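Local coordinates for protein D-aminopeptidase (Bacillus subtilis, PDB 1HI9) that uses two zinc ions to cleave N-terminal residues from peptides containing D-amino acids, as a self-compartmentalizing decamer, at residues A[123-127]-A[128-132]; A[191-194]-A[195-199]; A[256-259]-A[260-264]. All blocks are in the same frame, centred on the assembly; numbering follows the deposited sequence.

Contact 1 (A[123-127]-A[128-132]); sequences HFYIN and DRPVG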
loop_
_atom_site.group_PDB
_atom_site.type_symbol
_atom_site.label_atom_id
_atom_site.label_comp_id
_atom_site.label_asym_id
_atom_site.label_seq_id
_atom_site.Cartn_x
_atom_site.Cartn_y
_atom_site.Cartn_z
ATOM N N HIS A 123 -21.853 -21.993 -20.782
ATOM C CA HIS A 123 -22.402 -22.156 -22.126
ATOM C C HIS A 123 -23.480 -21.124 -22.449
ATOM O O HIS A 123 -24.218 -20.670 -21.573
ATOM C CB HIS A 123 -23.039 -23.546 -22.312
ATOM C CG HIS A 123 -22.067 -24.683 -22.279
ATOM N ND1 HIS A 123 -22.021 -25.594 -21.247
ATOM C CD2 HIS A 123 -21.094 -25.048 -23.147
ATOM C CE1 HIS A 123 -21.058 -26.470 -21.474
ATOM N NE2 HIS A 123 -20.480 -26.161 -22.622
ATOM N N PHE A 124 -23.556 -20.769 -23.724
ATOM C CA PHE A 124 -24.567 -19.868 -24.248
ATOM C C PHE A 124 -25.394 -20.765 -25.171
ATOM O O PHE A 124 -24.844 -21.647 -25.841
ATOM C CB PHE A 124 -23.935 -18.758 -25.091
ATOM C CG PHE A 124 -23.490 -17.557 -24.301
ATOM C CD1 PHE A 124 -22.519 -16.691 -24.818
ATOM C CD2 PHE A 124 -24.053 -17.268 -23.066
ATOM C CE1 PHE A 124 -22.114 -15.563 -24.109
ATOM C CE2 PHE A 124 -23.657 -16.148 -22.354
ATOM C CZ PHE A 124 -22.687 -15.290 -22.875
ATOM N N TYR A 125 -26.704 -20.553 -25.216
ATOM C CA TYR A 125 -27.567 -21.344 -26.084
ATOM C C TYR A 125 -28.585 -20.468 -26.808
ATOM O O TYR A 125 -29.240 -19.600 -26.217
ATOM C CB TYR A 125 -28.349 -22.406 -25.289
ATOM C CG TYR A 125 -27.541 -23.524 -24.670
ATOM C CD1 TYR A 125 -27.185 -23.491 -23.321
ATOM C CD2 TYR A 125 -27.140 -24.622 -25.433
ATOM C CE1 TYR A 125 -26.451 -24.522 -22.746
ATOM C CE2 TYR A 125 -26.404 -25.659 -24.872
ATOM C CZ TYR A 125 -26.064 -25.601 -23.523
ATOM O OH TYR A 125 -25.348 -26.619 -22.930
ATOM N N ILE A 126 -28.705 -20.708 -28.103
ATOM C CA ILE A 126 -29.678 -20.015 -28.922
ATOM C C ILE A 126 -30.523 -21.150 -29.484
ATOM O O ILE A 126 -30.121 -21.812 -30.442
ATOM C CB ILE A 126 -29.016 -19.224 -30.062
ATOM C CG1 ILE A 126 -28.252 -18.036 -29.489
ATOM C CG2 ILE A 126 -30.087 -18.701 -31.021
ATOM C CD1 ILE A 126 -29.149 -17.042 -28.744
ATOM N N ASN A 127 -31.674 -21.384 -28.853
ATOM C CA ASN A 127 -32.576 -22.467 -29.243
ATOM C C ASN A 127 -31.847 -23.819 -29.147
ATOM O O ASN A 127 -31.777 -24.586 -30.110
ATOM C CB ASN A 127 -33.101 -22.242 -30.668
ATOM C CG ASN A 127 -34.384 -21.430 -30.700
ATOM O OD1 ASN A 127 -34.536 -20.450 -29.969
ATOM N ND2 ASN A 127 -35.310 -21.826 -31.564
ATOM N N ASP A 128 -31.279 -24.088 -27.980
ATOM C CA ASP A 128 -30.576 -25.345 -27.738
ATOM C C ASP A 128 -29.260 -25.559 -28.479
ATOM O O ASP A 128 -28.621 -26.598 -28.318
ATOM C CB ASP A 128 -31.508 -26.531 -28.017
ATOM C CG ASP A 128 -32.708 -26.560 -27.076
ATOM O OD1 ASP A 128 -32.499 -26.391 -25.848
ATOM O OD2 ASP A 128 -33.846 -26.757 -27.559
ATOM N N ARG A 129 -28.841 -24.599 -29.295
ATOM C CA ARG A 129 -27.577 -24.776 -29.980
ATOM C C ARG A 129 -26.422 -24.102 -29.243
ATOM O O ARG A 129 -26.439 -22.891 -29.018
ATOM C CB ARG A 129 -27.629 -24.243 -31.406
ATOM C CG ARG A 129 -26.275 -24.400 -32.079
ATOM C CD ARG A 129 -26.342 -24.349 -33.577
ATOM N NE ARG A 129 -25.075 -24.800 -34.147
ATOM C CZ ARG A 129 -24.865 -24.994 -35.444
ATOM N NH1 ARG A 129 -25.845 -24.775 -36.317
ATOM N NH2 ARG A 129 -23.678 -25.414 -35.862
ATOM N N PRO A 130 -25.391 -24.883 -28.871
ATOM C CA PRO A 130 -24.212 -24.388 -28.158
ATOM C C PRO A 130 -23.447 -23.328 -28.941
ATOM O O PRO A 130 -23.051 -23.566 -30.079
ATOM C CB PRO A 130 -23.368 -25.650 -27.961
ATOM C CG PRO A 130 -24.376 -26.737 -27.922
ATOM C CD PRO A 130 -25.331 -26.347 -29.022
ATOM N N VAL A 131 -23.257 -22.155 -28.346
ATOM C CA VAL A 131 -22.483 -21.091 -28.989
ATOM C C VAL A 131 -21.726 -20.241 -27.966
ATOM O O VAL A 131 -22.047 -20.219 -26.773
ATOM C CB VAL A 131 -23.370 -20.139 -29.821
ATOM C CG1 VAL A 131 -24.049 -20.906 -30.940
ATOM C CG2 VAL A 131 -24.407 -19.455 -28.922
ATOM N N GLY A 132 -20.704 -19.550 -28.449
ATOM C CA GLY A 132 -19.931 -18.671 -27.597
ATOM C C GLY A 132 -20.051 -17.292 -28.200
ATOM O O GLY A 132 -21.023 -17.005 -28.908
HETATM O O HOH W 1 -20.471 -20.482 -24.256
#
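F124 and V131 face each other across a tight antiparallel hairpin, and this is its closely packed end. They form a hydrogen-bonded pair in which V131 N donates to F124 O at 3.0 Å, nearly straight (167°) although the donor stands above the carbonyl plane. The return bond, F124 N to V131 O, is weak at 3.4 Å; a water that receives a weak bond from F124 N and donates to V131 O bridges the same two atoms. On V131, CG2 lies between the backbone N and the carbonyl carbon, a rotation that brings it to 3.9 Å from F124 CB and 4.1 Å from I126 CG1. F124, I126 and V131 thus share one buried face of the sheet, where L136 of helix 133-143 meets F124 and I126, its Y139 meets I126, and T265 of helix 254-268 packs on F124. R129 starts on this same face, but its extended chain leads away from the hairpin, touching Y139 and L164.

The other face is looser. Y125 pairs with P130 without hydrogen bonds, and its CA-H points at R129 O instead (CA to O 3.5 Å). Its ring lies partly exposed, with CE2 3.8 Å from P130 CG and the proline carbon approaching obliquely.

The turn is the exposed end of the hairpin. N127 and D128 project into solvent there, although N127 OD1 is tied back by V218 N on the adjoining strand 218-223. Both residues have positive phi (59° and 69°), the backbone shape of a type I' turn from I126 to R129. The result is a beta hairpin closed by a two-residue type I' turn at the edge of the antiparallel sheet, running straight into G132, the N-cap of the helix whose first residue, E133, binds zinc.

Contact 2 (A[191-194]-A[195-199]); sequences GRLL and TEKTA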
loop_
_atom_site.group_PDB
_atom_site.type_symbol
_atom_site.label_atom_id
_atom_site.label_comp_id
_atom_site.label_asym_id
_atom_site.label_seq_id
_atom_site.Cartn_x
_atom_site.Cartn_y
_atom_site.Cartn_z
ATOM N N GLY A 191 1.149 -12.255 -40.313
ATOM C CA GLY A 191 0.725 -11.172 -41.179
ATOM C C GLY A 191 0.407 -11.661 -42.573
ATOM O O GLY A 191 -0.608 -11.284 -43.158
ATOM N N ARG A 192 1.286 -12.498 -43.114
ATOM C CA ARG A 192 1.069 -13.042 -44.446
ATOM C C ARG A 192 -0.195 -13.883 -44.417
ATOM O O ARG A 192 -1.085 -13.710 -45.251
ATOM C CB ARG A 192 2.247 -13.914 -44.869
ATOM C CG ARG A 192 3.575 -13.198 -44.901
ATOM C CD ARG A 192 4.645 -14.196 -45.308
ATOM N NE ARG A 192 5.936 -13.739 -44.863
ATOM C CZ ARG A 192 6.830 -14.346 -44.087
ATOM N NH1 ARG A 192 6.673 -15.556 -43.563
ATOM N NH2 ARG A 192 7.929 -13.664 -43.832
ATOM N N LEU A 193 -0.271 -14.786 -43.442
ATOM C CA LEU A 193 -1.430 -15.648 -43.297
ATOM C C LEU A 193 -2.714 -14.824 -43.308
ATOM O O LEU A 193 -3.643 -15.114 -44.064
ATOM C CB LEU A 193 -1.339 -16.451 -41.999
ATOM C CG LEU A 193 -2.531 -17.393 -41.736
ATOM C CD1 LEU A 193 -2.685 -18.365 -42.909
ATOM C CD2 LEU A 193 -2.319 -18.157 -40.439
ATOM N N LEU A 194 -2.758 -13.791 -42.476
ATOM C CA LEU A 194 -3.939 -12.934 -42.393
ATOM C C LEU A 194 -4.197 -12.227 -43.719
ATOM O O LEU A 194 -5.342 -12.116 -44.160
ATOM C CB LEU A 194 -3.768 -11.908 -41.268
ATOM C CG LEU A 194 -3.747 -12.491 -39.840
ATOM C CD1 LEU A 194 -3.278 -11.447 -38.836
ATOM C CD2 LEU A 194 -5.135 -12.986 -39.489
ATOM N N THR A 195 -3.126 -11.753 -44.354
ATOM C CA THR A 195 -3.234 -11.069 -45.637
ATOM C C THR A 195 -3.849 -11.978 -46.703
ATOM O O THR A 195 -4.810 -11.597 -47.377
ATOM C CB THR A 195 -1.858 -10.592 -46.125
ATOM O OG1 THR A 195 -1.319 -9.672 -45.172
ATOM C CG2 THR A 195 -1.985 -9.893 -47.481
ATOM N N GLU A 196 -3.290 -13.178 -46.851
ATOM C CA GLU A 196 -3.786 -14.143 -47.830
ATOM C C GLU A 196 -5.223 -14.544 -47.511
ATOM O O GLU A 196 -6.098 -14.491 -48.375
ATOM C CB GLU A 196 -2.910 -15.398 -47.838
ATOM C CG GLU A 196 -1.417 -15.124 -47.932
ATOM C CD GLU A 196 -0.576 -16.395 -47.821
ATOM O OE1 GLU A 196 -0.898 -17.252 -46.958
ATOM O OE2 GLU A 196 0.412 -16.533 -48.585
ATOM N N LYS A 197 -5.462 -14.934 -46.264
ATOM C CA LYS A 197 -6.789 -15.351 -45.844
ATOM C C LYS A 197 -7.843 -14.263 -46.033
ATOM O O LYS A 197 -8.972 -14.546 -46.426
ATOM C CB LYS A 197 -6.750 -15.796 -44.386
ATOM C CG LYS A 197 -5.980 -17.082 -44.166
ATOM C CD LYS A 197 -6.749 -18.295 -44.670
ATOM C CE LYS A 197 -6.006 -19.579 -44.329
ATOM N NZ LYS A 197 -6.812 -20.793 -44.645
ATOM N N THR A 198 -7.483 -13.019 -45.747
ATOM C CA THR A 198 -8.435 -11.930 -45.901
ATOM C C THR A 198 -8.764 -11.758 -47.379
ATOM O O THR A 198 -9.924 -11.537 -47.747
ATOM C CB THR A 198 -7.875 -10.607 -45.344
ATOM O OG1 THR A 198 -7.608 -10.752 -43.946
ATOM C CG2 THR A 198 -8.872 -9.481 -45.546
ATOM N N ALA A 199 -7.744 -11.861 -48.228
ATOM C CA ALA A 199 -7.949 -11.729 -49.667
ATOM C C ALA A 199 -8.883 -12.826 -50.178
ATOM O O ALA A 199 -9.861 -12.550 -50.876
ATOM C CB ALA A 199 -6.617 -11.794 -50.403
#
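T195 and T198 take the same first torsion (chi1 -61°), with OG1 beside the backbone N and opposite the carbonyl carbon, and so each hydroxyl folds back onto the carbonyl four residues earlier. T195 OG1 donates to G191 O at 2.7 Å, and T198 OG1 does the same to L194 O at 2.7 Å. Each of these oxygens also takes the usual helical bond, from T195 N and T198 N respectively, both at 2.8 Å; amide and hydroxyl come from opposite faces of the carbonyl plane, so that two donors grip one acceptor. This is the middle of helix 187-203, an alpha helix packed against the mixed sheet and helix 28-48. The buried L194 and T198 rest on M150 of strand 148-152, while T195 leans on E45 of helix 28-48.

On another side of the turn, L193 and K197 run side by side. K197 is bent at chi2 (-73°), which draws its aliphatic chain along the leucine: L193 CD1 lies 3.8 Å from K197 CG and equally far from K197 CE. K197 NZ continues to a weak hydrogen bond with T170 O. E196 carries its carboxylate outward on an extended chain, its CG passing 3.0 Å from R192 O.

Contact 3 (A[256-259]-A[260-264]); sequences EAYQ and AMLVM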
loop_
_atom_site.group_PDB
_atom_site.type_symbol
_atom_site.label_atom_id
_atom_site.label_comp_id
_atom_site.label_asym_id
_atom_site.label_seq_id
_atom_site.Cartn_x
_atom_site.Cartn_y
_atom_site.Cartn_z
ATOM N N GLU A 256 -32.852 -8.527 -29.165
ATOM C CA GLU A 256 -33.250 -8.474 -27.766
ATOM C C GLU A 256 -32.520 -9.578 -27.001
ATOM O O GLU A 256 -32.151 -9.418 -25.829
ATOM C CB GLU A 256 -34.764 -8.663 -27.614
ATOM C CG GLU A 256 -35.303 -8.107 -26.306
ATOM C CD GLU A 256 -36.706 -8.595 -25.970
ATOM O OE1 GLU A 256 -37.423 -7.876 -25.229
ATOM O OE2 GLU A 256 -37.090 -9.697 -26.430
ATOM N N ALA A 257 -32.301 -10.699 -27.677
ATOM C CA ALA A 257 -31.617 -11.830 -27.065
ATOM C C ALA A 257 -30.180 -11.439 -26.742
ATOM O O ALA A 257 -29.649 -11.822 -25.701
ATOM C CB ALA A 257 -31.632 -13.033 -28.012
ATOM N N TYR A 258 -29.566 -10.662 -27.630
ATOM C CA TYR A 258 -28.192 -10.246 -27.422
ATOM C C TYR A 258 -28.094 -9.342 -26.207
ATOM O O TYR A 258 -27.262 -9.553 -25.321
ATOM C CB TYR A 258 -27.650 -9.519 -28.658
ATOM C CG TYR A 258 -26.143 -9.376 -28.644
ATOM C CD1 TYR A 258 -25.318 -10.445 -28.973
ATOM C CD2 TYR A 258 -25.546 -8.184 -28.261
ATOM C CE1 TYR A 258 -23.929 -10.334 -28.918
ATOM C CE2 TYR A 258 -24.161 -8.058 -28.201
ATOM C CZ TYR A 258 -23.360 -9.140 -28.531
ATOM O OH TYR A 258 -21.992 -9.018 -28.469
ATOM N N GLN A 259 -28.955 -8.335 -26.156
ATOM C CA GLN A 259 -28.946 -7.422 -25.020
ATOM C C GLN A 259 -29.303 -8.114 -23.709
ATOM O O GLN A 259 -28.796 -7.741 -22.652
ATOM C CB GLN A 259 -29.869 -6.242 -25.287
ATOM C CG GLN A 259 -29.269 -5.286 -26.301
ATOM C CD GLN A 259 -29.990 -3.954 -26.352
ATOM O OE1 GLN A 259 -29.426 -2.944 -26.786
ATOM N NE2 GLN A 259 -31.245 -3.942 -25.915
ATOM N N ALA A 260 -30.158 -9.127 -23.778
ATOM C CA ALA A 260 -30.515 -9.857 -22.578
ATOM C C ALA A 260 -29.240 -10.537 -22.083
ATOM O O ALA A 260 -29.011 -10.642 -20.878
ATOM C CB ALA A 260 -31.589 -10.888 -22.885
ATOM N N MET A 261 -28.405 -10.992 -23.016
ATOM C CA MET A 261 -27.150 -11.647 -22.661
ATOM C C MET A 261 -26.253 -10.651 -21.936
ATOM O O MET A 261 -25.669 -10.971 -20.906
ATOM C CB MET A 261 -26.457 -12.183 -23.922
ATOM C CG MET A 261 -25.080 -12.803 -23.695
ATOM S SD MET A 261 -23.759 -11.565 -23.667
ATOM C CE MET A 261 -23.866 -10.988 -25.356
ATOM N N LEU A 262 -26.163 -9.437 -22.469
ATOM C CA LEU A 262 -25.336 -8.396 -21.869
ATOM C C LEU A 262 -25.728 -8.115 -20.429
ATOM O O LEU A 262 -24.874 -8.059 -19.541
ATOM C CB LEU A 262 -25.436 -7.115 -22.688
ATOM C CG LEU A 262 -24.847 -7.206 -24.103
ATOM C CD1 LEU A 262 -25.090 -5.897 -24.839
ATOM C CD2 LEU A 262 -23.347 -7.503 -24.022
ATOM N N VAL A 263 -27.021 -7.931 -20.195
ATOM C CA VAL A 263 -27.528 -7.662 -18.856
ATOM C C VAL A 263 -27.354 -8.845 -17.899
ATOM O O VAL A 263 -26.853 -8.667 -16.789
ATOM C CB VAL A 263 -29.014 -7.265 -18.909
ATOM C CG1 VAL A 263 -29.565 -7.099 -17.501
ATOM C CG2 VAL A 263 -29.155 -5.962 -19.682
ATOM N N MET A 264 -27.777 -10.037 -18.322
ATOM C CA MET A 264 -27.657 -11.236 -17.499
ATOM C C MET A 264 -26.216 -11.538 -17.111
ATOM O O MET A 264 -25.954 -11.912 -15.971
ATOM C CB MET A 264 -28.254 -12.448 -18.221
ATOM C CG MET A 264 -29.785 -12.520 -18.180
ATOM S SD MET A 264 -30.449 -13.905 -19.199
ATOM C CE MET A 264 -30.908 -13.020 -20.584
#
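M261 lays its terminal methyl over one face of the Y258 ring. CE stands 3.8 Å from the ring centroid and 18° off the normal, a CH-pi contact shifted toward the rim, with Y258 CE1 its closest ring atom at 3.6 Å. On the same side of the ring plane, L262 CD1 approaches obliquely by the CD2-CE2 side, 4.1 Å from Y258 CE2. These two partners come from three and four residues further along the same helix.

The torsions explain how a methionine gets there. Y258 and M261 both leave the helix with CG opposite the backbone N, so the two side chains set off alongside each other, and the methionine then bends at chi2 and chi3 (-65° at the latter), turning its methyl back over the tyrosine. Beneath them the helix is regular: L262 N donates to Y258 O at 3.1 Å in the carbonyl plane, and V263 N to Q259 O at 3.0 Å.

One shell out, Y258 OH is hydrogen-bonded to N137 OD1 of helix 133-143, which fixes the far end of the ring, and V140 of that helix packs on the Y258 side chain. M261 packs on L136 and on L219 of strand 218-223, while A260 and M264 pack on F249. Q259 and V263 lie against L234 of the second subunit, on the side of the helix that joins the assembly.

Here helix 254-268 packs against strands 218-223 and 246-250 of the antiparallel sheet and beside helix 133-143, which supplies the zinc ligand E133; the Y258 side chain is about 7 Å from that of the glutamate, near the dinuclear zinc site.

How the contacts relate
Contacts 1 and 3 belong to one packed unit: their centres are about 13 Å apart, and they meet where F124 CZ of contact 1 lies 3.5 Å from M261 CG of contact 3. Helix 133-143 also ties them together, since L136 touches both. Both lie close to the metal centre, with G132 and the Y258 side chain each about 9 Å from a zinc ion. Contact 2 is on the opposite side of the chain's centre, its centre about 30 Å from that of contact 1 and 33 Å from that of contact 3. It touches neither and lies away from the zinc site, on a helix against the mixed sheet.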